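Local coordinates for protein Rna-directed RNA polymerase (Infectious pancreatic necrosis virus, PDB 3ZED) that copies viral RNA as an RNA-dependent RNA polymerase and probably occurs both free and covalently attached to the genomic RNA, at residues P183-P187 / K188-Y192; T711-S715 / G716-D720; I647-T650 / G651-D655; E673-N677 / Q678-D682. All coordinates share one frame; numbering follows the deposited sequence.

Interaction 1 (P183-P187 / K188-Y192); sequences PNKTP and KTVGY. With K (potassium ion), chain K.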
loop_
_atom_site.group_PDB
_atom_site.type_symbol
_atom_site.label_atom_id
_atom_site.label_comp_id
_atom_site.label_asym_id
_atom_site.label_seq_id
_atom_site.Cartn_x
_atom_site.Cartn_y
_atom_site.Cartn_z
ATOM N N PRO B 183 -17.010 14.691 7.954
ATOM C CA PRO B 183 -17.296 13.256 8.136
ATOM C C PRO B 183 -17.322 12.463 6.838
ATOM O O PRO B 183 -17.753 12.961 5.796
ATOM C CB PRO B 183 -18.688 13.258 8.795
ATOM C CG PRO B 183 -18.785 14.583 9.470
ATOM C CD PRO B 183 -18.103 15.520 8.516
ATOM N N ASN B 184 -16.858 11.210 6.916
ATOM C CA ASN B 184 -16.800 10.284 5.788
ATOM C C ASN B 184 -18.149 10.094 5.159
ATOM O O ASN B 184 -19.171 10.161 5.843
ATOM C CB ASN B 184 -16.259 8.929 6.233
ATOM C CG ASN B 184 -14.813 8.942 6.612
ATOM O OD1 ASN B 184 -14.089 9.910 6.361
ATOM N ND2 ASN B 184 -14.372 7.882 7.257
ATOM N N LYS B 185 -18.154 9.860 3.847
ATOM C CA LYS B 185 -19.385 9.563 3.109
ATOM C C LYS B 185 -19.197 8.300 2.304
ATOM O O LYS B 185 -18.147 8.097 1.700
ATOM C CB LYS B 185 -19.787 10.719 2.186
ATOM C CG LYS B 185 -20.268 11.953 2.924
ATOM C CD LYS B 185 -20.544 13.082 1.986
ATOM C CE LYS B 185 -21.127 14.241 2.771
ATOM N NZ LYS B 185 -21.632 15.284 1.866
ATOM N N THR B 186 -20.204 7.456 2.277
ATOM C CA THR B 186 -20.156 6.254 1.451
ATOM C C THR B 186 -20.289 6.695 -0.018
ATOM O O THR B 186 -20.922 7.733 -0.265
ATOM C CB THR B 186 -21.303 5.284 1.835
ATOM O OG1 THR B 186 -22.566 5.916 1.565
ATOM C CG2 THR B 186 -21.225 4.822 3.284
ATOM N N PRO B 187 -19.810 5.907 -1.006
ATOM C CA PRO B 187 -20.067 6.268 -2.421
ATOM C C PRO B 187 -21.558 6.534 -2.730
ATOM O O PRO B 187 -21.861 7.443 -3.511
ATOM C CB PRO B 187 -19.576 5.038 -3.178
ATOM C CG PRO B 187 -18.496 4.470 -2.296
ATOM C CD PRO B 187 -19.021 4.657 -0.901
ATOM N N LYS B 188 -22.488 5.769 -2.087
ATOM C CA LYS B 188 -23.932 5.939 -2.270
ATOM C C LYS B 188 -24.370 7.365 -1.846
ATOM O O LYS B 188 -25.096 8.009 -2.602
ATOM C CB LYS B 188 -24.730 4.855 -1.513
ATOM C CG LYS B 188 -26.243 5.006 -1.640
ATOM C CD LYS B 188 -26.991 3.980 -0.807
ATOM C CE LYS B 188 -28.489 4.192 -0.812
ATOM N NZ LYS B 188 -29.175 3.401 0.246
ATOM N N THR B 189 -23.899 7.855 -0.672
ATOM C CA THR B 189 -24.209 9.197 -0.138
ATOM C C THR B 189 -23.712 10.280 -1.121
ATOM O O THR B 189 -24.421 11.259 -1.331
ATOM C CB THR B 189 -23.608 9.360 1.285
ATOM O OG1 THR B 189 -24.251 8.433 2.154
ATOM C CG2 THR B 189 -23.771 10.770 1.872
ATOM N N VAL B 190 -22.522 10.087 -1.736
ATOM C CA VAL B 190 -21.932 11.014 -2.718
ATOM C C VAL B 190 -22.798 11.013 -4.018
ATOM O O VAL B 190 -22.932 12.054 -4.666
ATOM C CB VAL B 190 -20.430 10.709 -2.985
ATOM C CG1 VAL B 190 -19.816 11.697 -3.983
ATOM C CG2 VAL B 190 -19.634 10.712 -1.682
ATOM N N GLY B 191 -23.404 9.868 -4.341
ATOM C CA GLY B 191 -24.287 9.736 -5.491
ATOM C C GLY B 191 -23.884 8.719 -6.538
ATOM O O GLY B 191 -24.382 8.784 -7.669
ATOM N N TYR B 192 -23.002 7.759 -6.174
ATOM C CA TYR B 192 -22.549 6.728 -7.111
ATOM C C TYR B 192 -23.038 5.341 -6.746
ATOM O O TYR B 192 -22.971 4.946 -5.581
ATOM C CB TYR B 192 -21.011 6.675 -7.197
ATOM C CG TYR B 192 -20.352 7.932 -7.718
ATOM C CD1 TYR B 192 -20.117 8.107 -9.081
ATOM C CD2 TYR B 192 -19.913 8.921 -6.846
ATOM C CE1 TYR B 192 -19.509 9.259 -9.568
ATOM C CE2 TYR B 192 -19.309 10.085 -7.322
ATOM C CZ TYR B 192 -19.100 10.241 -8.682
ATOM O OH TYR B 192 -18.502 11.379 -9.152
HETATM K K K K . -13.401 12.517 5.823
#

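Interaction 2 (T711-S715 / G716-D720); sequences TAITS and GTYKD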
loop_
_atom_site.group_PDB
_atom_site.type_symbol
_atom_site.label_atom_id
_atom_site.label_comp_id
_atom_site.label_asym_id
_atom_site.label_seq_id
_atom_site.Cartn_x
_atom_site.Cartn_y
_atom_site.Cartn_z
ATOM N N THR B 711 -19.479 12.467 -17.738
ATOM C CA THR B 711 -20.645 13.141 -18.321
ATOM C C THR B 711 -21.829 12.160 -18.428
ATOM O O THR B 711 -22.967 12.577 -18.232
ATOM C CB THR B 711 -20.300 13.798 -19.661
ATOM O OG1 THR B 711 -19.767 12.812 -20.547
ATOM C CG2 THR B 711 -19.308 14.952 -19.505
ATOM N N ALA B 712 -21.554 10.858 -18.670
ATOM C CA ALA B 712 -22.590 9.831 -18.742
ATOM C C ALA B 712 -23.198 9.594 -17.352
ATOM O O ALA B 712 -24.419 9.600 -17.225
ATOM C CB ALA B 712 -22.023 8.540 -19.316
ATOM N N ILE B 713 -22.344 9.468 -16.307
ATOM C CA ILE B 713 -22.777 9.244 -14.924
ATOM C C ILE B 713 -23.646 10.423 -14.452
ATOM O O ILE B 713 -24.716 10.193 -13.878
ATOM C CB ILE B 713 -21.561 8.967 -13.993
ATOM C CG1 ILE B 713 -20.950 7.586 -14.329
ATOM C CG2 ILE B 713 -21.971 9.043 -12.497
ATOM C CD1 ILE B 713 -19.566 7.331 -13.825
ATOM N N THR B 714 -23.221 11.670 -14.754
ATOM C CA THR B 714 -23.941 12.908 -14.428
ATOM C C THR B 714 -25.368 12.848 -14.973
ATOM O O THR B 714 -26.308 13.259 -14.289
ATOM C CB THR B 714 -23.174 14.133 -14.979
ATOM O OG1 THR B 714 -21.933 14.225 -14.304
ATOM C CG2 THR B 714 -23.924 15.453 -14.785
ATOM N N SER B 715 -25.521 12.302 -16.189
ATOM C CA SER B 715 -26.817 12.177 -16.845
ATOM C C SER B 715 -27.645 11.000 -16.266
ATOM O O SER B 715 -28.802 10.885 -16.611
ATOM C CB SER B 715 -26.638 12.043 -18.356
ATOM O OG SER B 715 -26.463 10.700 -18.777
ATOM N N GLY B 716 -27.058 10.173 -15.395
ATOM C CA GLY B 716 -27.741 9.047 -14.760
ATOM C C GLY B 716 -27.501 7.683 -15.382
ATOM O O GLY B 716 -28.210 6.731 -15.056
ATOM N N THR B 717 -26.513 7.574 -16.277
ATOM C CA THR B 717 -26.143 6.328 -16.966
ATOM C C THR B 717 -25.315 5.419 -16.048
ATOM O O THR B 717 -24.637 5.913 -15.140
ATOM C CB THR B 717 -25.353 6.642 -18.258
ATOM O OG1 THR B 717 -25.931 7.782 -18.894
ATOM C CG2 THR B 717 -25.320 5.476 -19.240
ATOM N N TYR B 718 -25.366 4.086 -16.316
ATOM C CA TYR B 718 -24.631 3.001 -15.645
ATOM C C TYR B 718 -25.051 2.795 -14.190
ATOM O O TYR B 718 -24.270 2.264 -13.406
ATOM C CB TYR B 718 -23.092 3.218 -15.717
ATOM C CG TYR B 718 -22.575 3.601 -17.084
ATOM C CD1 TYR B 718 -22.818 2.795 -18.194
ATOM C CD2 TYR B 718 -21.832 4.760 -17.268
ATOM C CE1 TYR B 718 -22.348 3.143 -19.458
ATOM C CE2 TYR B 718 -21.332 5.106 -18.523
ATOM C CZ TYR B 718 -21.591 4.293 -19.618
ATOM O OH TYR B 718 -21.120 4.627 -20.867
ATOM N N LYS B 719 -26.281 3.168 -13.830
ATOM C CA LYS B 719 -26.801 2.956 -12.472
ATOM C C LYS B 719 -26.763 1.465 -12.131
ATOM O O LYS B 719 -26.229 1.077 -11.087
ATOM C CB LYS B 719 -28.222 3.532 -12.324
ATOM C CG LYS B 719 -28.187 5.012 -11.978
ATOM C CD LYS B 719 -29.568 5.634 -11.894
ATOM C CE LYS B 719 -29.477 7.101 -11.548
ATOM N NZ LYS B 719 -30.769 7.800 -11.777
ATOM N N ASP B 720 -27.228 0.633 -13.067
ATOM C CA ASP B 720 -27.247 -0.814 -12.898
ATOM C C ASP B 720 -26.489 -1.499 -14.030
ATOM O O ASP B 720 -26.580 -1.045 -15.174
ATOM C CB ASP B 720 -28.691 -1.317 -12.832
ATOM C CG ASP B 720 -29.469 -0.716 -11.688
ATOM O OD1 ASP B 720 -29.169 -1.058 -10.523
ATOM O OD2 ASP B 720 -30.374 0.109 -11.955
#

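Interaction 3 (I647-T650 / G651-D655); sequences IDVT and GFLDD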
loop_
_atom_site.group_PDB
_atom_site.type_symbol
_atom_site.label_atom_id
_atom_site.label_comp_id
_atom_site.label_asym_id
_atom_site.label_seq_id
_atom_site.Cartn_x
_atom_site.Cartn_y
_atom_site.Cartn_z
ATOM N N ILE B 647 37.672 -9.167 3.921
ATOM C CA ILE B 647 36.373 -9.854 3.930
ATOM C C ILE B 647 35.714 -9.663 2.557
ATOM O O ILE B 647 35.690 -8.540 2.048
ATOM C CB ILE B 647 35.439 -9.402 5.109
ATOM C CG1 ILE B 647 36.209 -9.177 6.428
ATOM C CG2 ILE B 647 34.289 -10.404 5.321
ATOM C CD1 ILE B 647 35.582 -8.154 7.392
ATOM N N ASP B 648 35.199 -10.756 1.959
ATOM C CA ASP B 648 34.508 -10.721 0.663
ATOM C C ASP B 648 32.989 -10.501 0.856
ATOM O O ASP B 648 32.298 -11.346 1.445
ATOM C CB ASP B 648 34.771 -12.001 -0.150
ATOM C CG ASP B 648 34.189 -12.006 -1.560
ATOM O OD1 ASP B 648 34.213 -10.937 -2.221
ATOM O OD2 ASP B 648 33.749 -13.088 -2.017
ATOM N N VAL B 649 32.487 -9.352 0.358
ATOM C CA VAL B 649 31.082 -8.937 0.482
ATOM C C VAL B 649 30.408 -8.808 -0.898
ATOM O O VAL B 649 29.310 -8.254 -0.982
ATOM C CB VAL B 649 30.955 -7.614 1.282
ATOM C CG1 VAL B 649 31.403 -7.788 2.726
ATOM C CG2 VAL B 649 31.697 -6.468 0.603
ATOM N N THR B 650 31.059 -9.328 -1.968
ATOM C CA THR B 650 30.600 -9.279 -3.363
ATOM C C THR B 650 29.127 -9.724 -3.479
ATOM O O THR B 650 28.350 -9.027 -4.133
ATOM C CB THR B 650 31.549 -10.093 -4.262
ATOM O OG1 THR B 650 32.862 -9.538 -4.135
ATOM C CG2 THR B 650 31.144 -10.081 -5.736
ATOM N N GLY B 651 28.759 -10.826 -2.816
ATOM C CA GLY B 651 27.393 -11.351 -2.814
ATOM C C GLY B 651 26.373 -10.367 -2.265
ATOM O O GLY B 651 25.292 -10.205 -2.841
ATOM N N PHE B 652 26.728 -9.691 -1.148
ATOM C CA PHE B 652 25.906 -8.675 -0.502
ATOM C C PHE B 652 25.791 -7.433 -1.375
ATOM O O PHE B 652 24.695 -6.898 -1.486
ATOM C CB PHE B 652 26.471 -8.286 0.873
ATOM C CG PHE B 652 26.468 -9.380 1.907
ATOM C CD1 PHE B 652 25.282 -10.023 2.262
ATOM C CD2 PHE B 652 27.638 -9.729 2.576
ATOM C CE1 PHE B 652 25.274 -11.022 3.235
ATOM C CE2 PHE B 652 27.629 -10.726 3.552
ATOM C CZ PHE B 652 26.446 -11.365 3.875
ATOM N N LEU B 653 26.907 -6.986 -2.005
ATOM C CA LEU B 653 26.920 -5.813 -2.876
ATOM C C LEU B 653 26.154 -6.082 -4.190
ATOM O O LEU B 653 25.584 -5.137 -4.746
ATOM C CB LEU B 653 28.335 -5.311 -3.150
ATOM C CG LEU B 653 29.113 -4.696 -1.967
ATOM C CD1 LEU B 653 30.496 -4.251 -2.405
ATOM C CD2 LEU B 653 28.376 -3.516 -1.339
ATOM N N ASP B 654 26.094 -7.346 -4.657
ATOM C CA ASP B 654 25.321 -7.718 -5.847
ATOM C C ASP B 654 23.841 -7.736 -5.479
ATOM O O ASP B 654 23.006 -7.203 -6.222
ATOM C CB ASP B 654 25.750 -9.093 -6.427
ATOM C CG ASP B 654 27.138 -9.195 -7.052
ATOM O OD1 ASP B 654 27.549 -8.247 -7.752
ATOM O OD2 ASP B 654 27.771 -10.270 -6.918
ATOM N N ASP B 655 23.513 -8.319 -4.312
ATOM C CA ASP B 655 22.122 -8.367 -3.833
ATOM C C ASP B 655 21.885 -7.266 -2.769
ATOM O O ASP B 655 21.355 -7.546 -1.700
ATOM C CB ASP B 655 21.782 -9.772 -3.297
ATOM C CG ASP B 655 22.125 -10.910 -4.248
ATOM O OD1 ASP B 655 21.805 -10.796 -5.456
ATOM O OD2 ASP B 655 22.716 -11.909 -3.786
#

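Interaction 4 (E673-N677 / Q678-D682); sequences EPLTN and QTLVD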
loop_
_atom_site.group_PDB
_atom_site.type_symbol
_atom_site.label_atom_id
_atom_site.label_comp_id
_atom_site.label_asym_id
_atom_site.label_seq_id
_atom_site.Cartn_x
_atom_site.Cartn_y
_atom_site.Cartn_z
ATOM N N GLU B 673 31.080 -2.981 -7.845
ATOM C CA GLU B 673 32.044 -2.014 -8.384
ATOM C C GLU B 673 31.563 -0.598 -8.034
ATOM O O GLU B 673 30.345 -0.380 -7.975
ATOM C CB GLU B 673 32.255 -2.193 -9.898
ATOM C CG GLU B 673 33.250 -3.303 -10.242
ATOM C CD GLU B 673 34.637 -3.198 -9.627
ATOM O OE1 GLU B 673 35.336 -2.196 -9.896
ATOM O OE2 GLU B 673 35.025 -4.123 -8.875
ATOM N N PRO B 674 32.472 0.360 -7.729
ATOM C CA PRO B 674 32.006 1.715 -7.365
ATOM C C PRO B 674 31.175 2.365 -8.462
ATOM O O PRO B 674 31.356 2.073 -9.651
ATOM C CB PRO B 674 33.307 2.505 -7.147
ATOM C CG PRO B 674 34.362 1.478 -6.955
ATOM C CD PRO B 674 33.946 0.277 -7.733
ATOM N N LEU B 675 30.235 3.219 -8.049
ATOM C CA LEU B 675 29.349 3.981 -8.930
ATOM C C LEU B 675 30.173 4.864 -9.901
ATOM O O LEU B 675 31.112 5.547 -9.473
ATOM C CB LEU B 675 28.446 4.867 -8.044
ATOM C CG LEU B 675 27.241 5.544 -8.676
ATOM C CD1 LEU B 675 26.214 5.840 -7.619
ATOM C CD2 LEU B 675 27.619 6.857 -9.363
ATOM N N THR B 676 29.821 4.838 -11.185
ATOM C CA THR B 676 30.447 5.663 -12.233
ATOM C C THR B 676 29.329 6.279 -13.067
ATOM O O THR B 676 28.152 5.959 -12.847
ATOM C CB THR B 676 31.415 4.850 -13.124
ATOM O OG1 THR B 676 30.692 3.828 -13.810
ATOM C CG2 THR B 676 32.621 4.280 -12.371
ATOM N N ASN B 677 29.683 7.107 -14.061
ATOM C CA ASN B 677 28.677 7.671 -14.953
ATOM C C ASN B 677 27.895 6.552 -15.703
ATOM O O ASN B 677 26.713 6.733 -15.959
ATOM C CB ASN B 677 29.306 8.647 -15.951
ATOM C CG ASN B 677 28.269 9.388 -16.732
ATOM O OD1 ASN B 677 27.490 10.153 -16.180
ATOM N ND2 ASN B 677 28.150 9.068 -17.999
ATOM N N GLN B 678 28.542 5.406 -16.041
ATOM C CA GLN B 678 27.861 4.293 -16.743
ATOM C C GLN B 678 26.706 3.705 -15.904
ATOM O O GLN B 678 25.687 3.305 -16.476
ATOM C CB GLN B 678 28.840 3.182 -17.159
ATOM C CG GLN B 678 28.237 2.152 -18.148
ATOM C CD GLN B 678 27.738 2.772 -19.437
ATOM O OE1 GLN B 678 28.471 3.470 -20.163
ATOM N NE2 GLN B 678 26.466 2.548 -19.749
ATOM N N THR B 679 26.842 3.688 -14.558
ATOM C CA THR B 679 25.785 3.224 -13.653
ATOM C C THR B 679 24.530 4.099 -13.816
ATOM O O THR B 679 23.405 3.593 -13.811
ATOM C CB THR B 679 26.245 3.271 -12.169
ATOM O OG1 THR B 679 27.561 2.751 -12.028
ATOM C CG2 THR B 679 25.291 2.552 -11.244
ATOM N N LEU B 680 24.750 5.420 -13.936
ATOM C CA LEU B 680 23.680 6.406 -14.067
ATOM C C LEU B 680 23.029 6.321 -15.437
ATOM O O LEU B 680 21.809 6.477 -15.527
ATOM C CB LEU B 680 24.221 7.814 -13.787
ATOM C CG LEU B 680 24.719 8.045 -12.349
ATOM C CD1 LEU B 680 25.265 9.425 -12.197
ATOM C CD2 LEU B 680 23.625 7.757 -11.319
ATOM N N VAL B 681 23.825 6.025 -16.486
ATOM C CA VAL B 681 23.329 5.833 -17.849
ATOM C C VAL B 681 22.435 4.564 -17.851
ATOM O O VAL B 681 21.320 4.636 -18.344
ATOM C CB VAL B 681 24.484 5.751 -18.908
ATOM C CG1 VAL B 681 23.984 5.262 -20.271
ATOM C CG2 VAL B 681 25.195 7.091 -19.055
ATOM N N ASP B 682 22.916 3.446 -17.252
ATOM C CA ASP B 682 22.200 2.152 -17.206
ATOM C C ASP B 682 20.849 2.227 -16.476
ATOM O O ASP B 682 19.876 1.677 -16.982
ATOM C CB ASP B 682 23.047 1.045 -16.554
ATOM C CG ASP B 682 24.331 0.660 -17.286
ATOM O OD1 ASP B 682 24.515 1.098 -18.457
ATOM O OD2 ASP B 682 25.168 -0.043 -16.678
#

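Interaction 1 (P183-P187 / K188-Y192)
The carbonyl oxygen P187 O takes two backbone N-H groups at once, G191 N at 3.0 Å and Y192 N at 2.9 Å. The bond from Y192 is almost straight at the hydrogen (170°) yet arrives from above the carbonyl plane, whereas G191 N keeps nearer to that plane. V190 N adds an ordinary helical bond to T186 O. The short helix 187-190 therefore ends as soon as it has made one turn: G191, with phi 120°, is the C-prime residue of a Schellman motif, Y192 N reaching back to P187 O and G191 N to K188 O. At the other end T186 is the N-cap. Its OG1 sits between its own backbone N and carbonyl carbon (chi1 63°), which turns the hydroxyl onto T189; the two OG1 atoms lie 3.1 Å apart in a hydrogen bond that either could donate, the side chains crossing at about a right angle. K185 lays its aliphatic part across T189, CG against CG2 at 3.8 Å, and the extended chain then carries NZ away to E509 O. On the same flank K185 CB meets V190 CG2 at 3.9 Å. Y192 leaves the turn with its ring edge towards P187 O and its hydroxyl bonded to E490 of helix 476-493, while the P187 ring packs on helix 412-426. Just upstream, N184 OD1 binds a potassium ion at 2.8 Å, together with V177, N182, N409, G512 and N514, and its ND2 is bonded to A408 O.

Interaction 2 (T711-S715 / G716-D720)
T717 folds back on the end of helix 706-714, and its side chain meets something with every branch. T717 CB lies against A712 O, 3.3 Å away. T717 OG1, placed beside the backbone N by a chi1 of -40°, turns inward and gives a hydrogen bond to A712 O at 2.9 Å, from above the carbonyl plane. T717 CG2 heads the other way and lies over the centre of the Y718 ring, 3.7 Å above its plane, a CH-pi type of contact between neighbours. A712 O is the hub of the turn: besides T717 OG1 it accepts T717 N at 3.1 Å and S715 OG at 2.8 Å, three donors on one carbonyl, besides a weak bond from S715 N. The 6→1 bond from T717 N to A712 O, the 5→2 bond from G716 N to I713 O at 2.8 Å and the positive phi of G716 make this a Schellman motif. Beyond it Y718 swings its ring back against the last turn. Y718 CE2 touches A712 CB at 3.6 Å, in an oblique approach, while I713 CG1 lies near the ring plane, at the edge, 4.2 Å from Y718 CD2. The same ring also makes a cation-pi contact with K199. The whole turn rests on helix 194-204: I713 packs against Q196 and L200, Q196 NE2 holds T717 O, and T193 OG1, just before that helix, donates to K719 O, so the C-terminal end of helix 706-714 and the loop leading to helix 724-732 are both laid on it.

Interaction 3 (I647-T650 / G651-D655)
V649 O and T650 O start the helix by accepting L653 N and D654 N, each at 2.9 Å; the first bond is straight (160°), the second more bent (143°). With D655 N bound to G651 O this makes the short helix 650-654, V649 standing at its N-cap. The V649 side chain has no polar group to cap with. Instead CG1 stands anti to the carbonyl carbon (chi1 -65°), leaving V649 CG2 to meet L653 CD1 at 3.9 Å, on a slant, while V649 CB approaches F652 CD2 obliquely, at 4.1 Å. These three side chains turn to helix 604-621, touching A604, A607 and V611, and V649 also reaches L642 of helix 625-645. On the outer flank T650 OG1 donates to D648 OD1 at 2.7 Å, on the syn side of the carboxylate. T650 CG2 lies alongside D654, 3.6 Å from OD2; D654 OD2 also comes to 3.1 Å from T650 O, two acceptors that would probably repel, while D654 OD1 is held by T670 OG1. The contact thus splits into an apolar inner side and a polar outer one, where the carboxylate of D648 is probably favoured by the N-H groups of the helix start.

Interaction 4 (E673-N677 / Q678-D682)
N677, T679 and L680 carry most of this helix start. N677 is the first residue of helix 677-683, and its carbonyl oxygen takes V681 N at 3.0 Å in the carbonyl plane, an ordinary helical bond, with a weaker one from L680 N. Its side chain, swung back with CG opposite the backbone N (chi1 -171°), lies aslant V681, N677 ND2 to V681 CG2 3.7 Å. Both ends of that buried amide are used: OD1 accepts L541 N and ND2 donates to Q570 OE1. T679 works backwards along the chain. T679 OG1 accepts T676 N at 3.2 Å, almost dead straight at 176°, which is the half of a capping box in which the third helical residue takes the N-H of the N-cap. T679 N in turn makes a weak bond to T676 O. L680 drops to the inner side, L680 CG lying 4.3 Å from L675 CD2. L675 packs on helix 604-621, where it shares L618 with T679, and L680 on Y540 and W622. Further out, Q678 bends at chi2 so that Q678 NE2 reaches D682 OD1, one turn on, at 2.8 Å. That bond lies in the plane of the Q678 amide, on the syn side of D682 OD1 but well out of the carboxylate plane. As the chain enters helix 677-683, the N-H groups of L675, T676 and N677 each have an acceptor: E614 OE2, T679 OG1 and D546 OD1 in turn.

Overall arrangement
Interactions 1 and 2 meet: Y192 CE1 lies 3.8 Å from I713 CG2, and both use helix 194-204 as a common support, although one belongs to the palm and the other to the C-terminal region. Each contains a Schellman turn, but interaction 1 supplies one ligand of a potassium site. Across the molecule, interactions 3 and 4 belong to the thumb; their centres are 17 Å apart without touching, and both are helix starts leaning on helices 604-621 and 625-645. Both are partly buried, like interaction 1; interaction 2 is the surface contact. The N-caps differ: that at V649 is apolar, that at T676 is met by a threonine hydroxyl, with D546 and E614 taking neighbouring N-H groups.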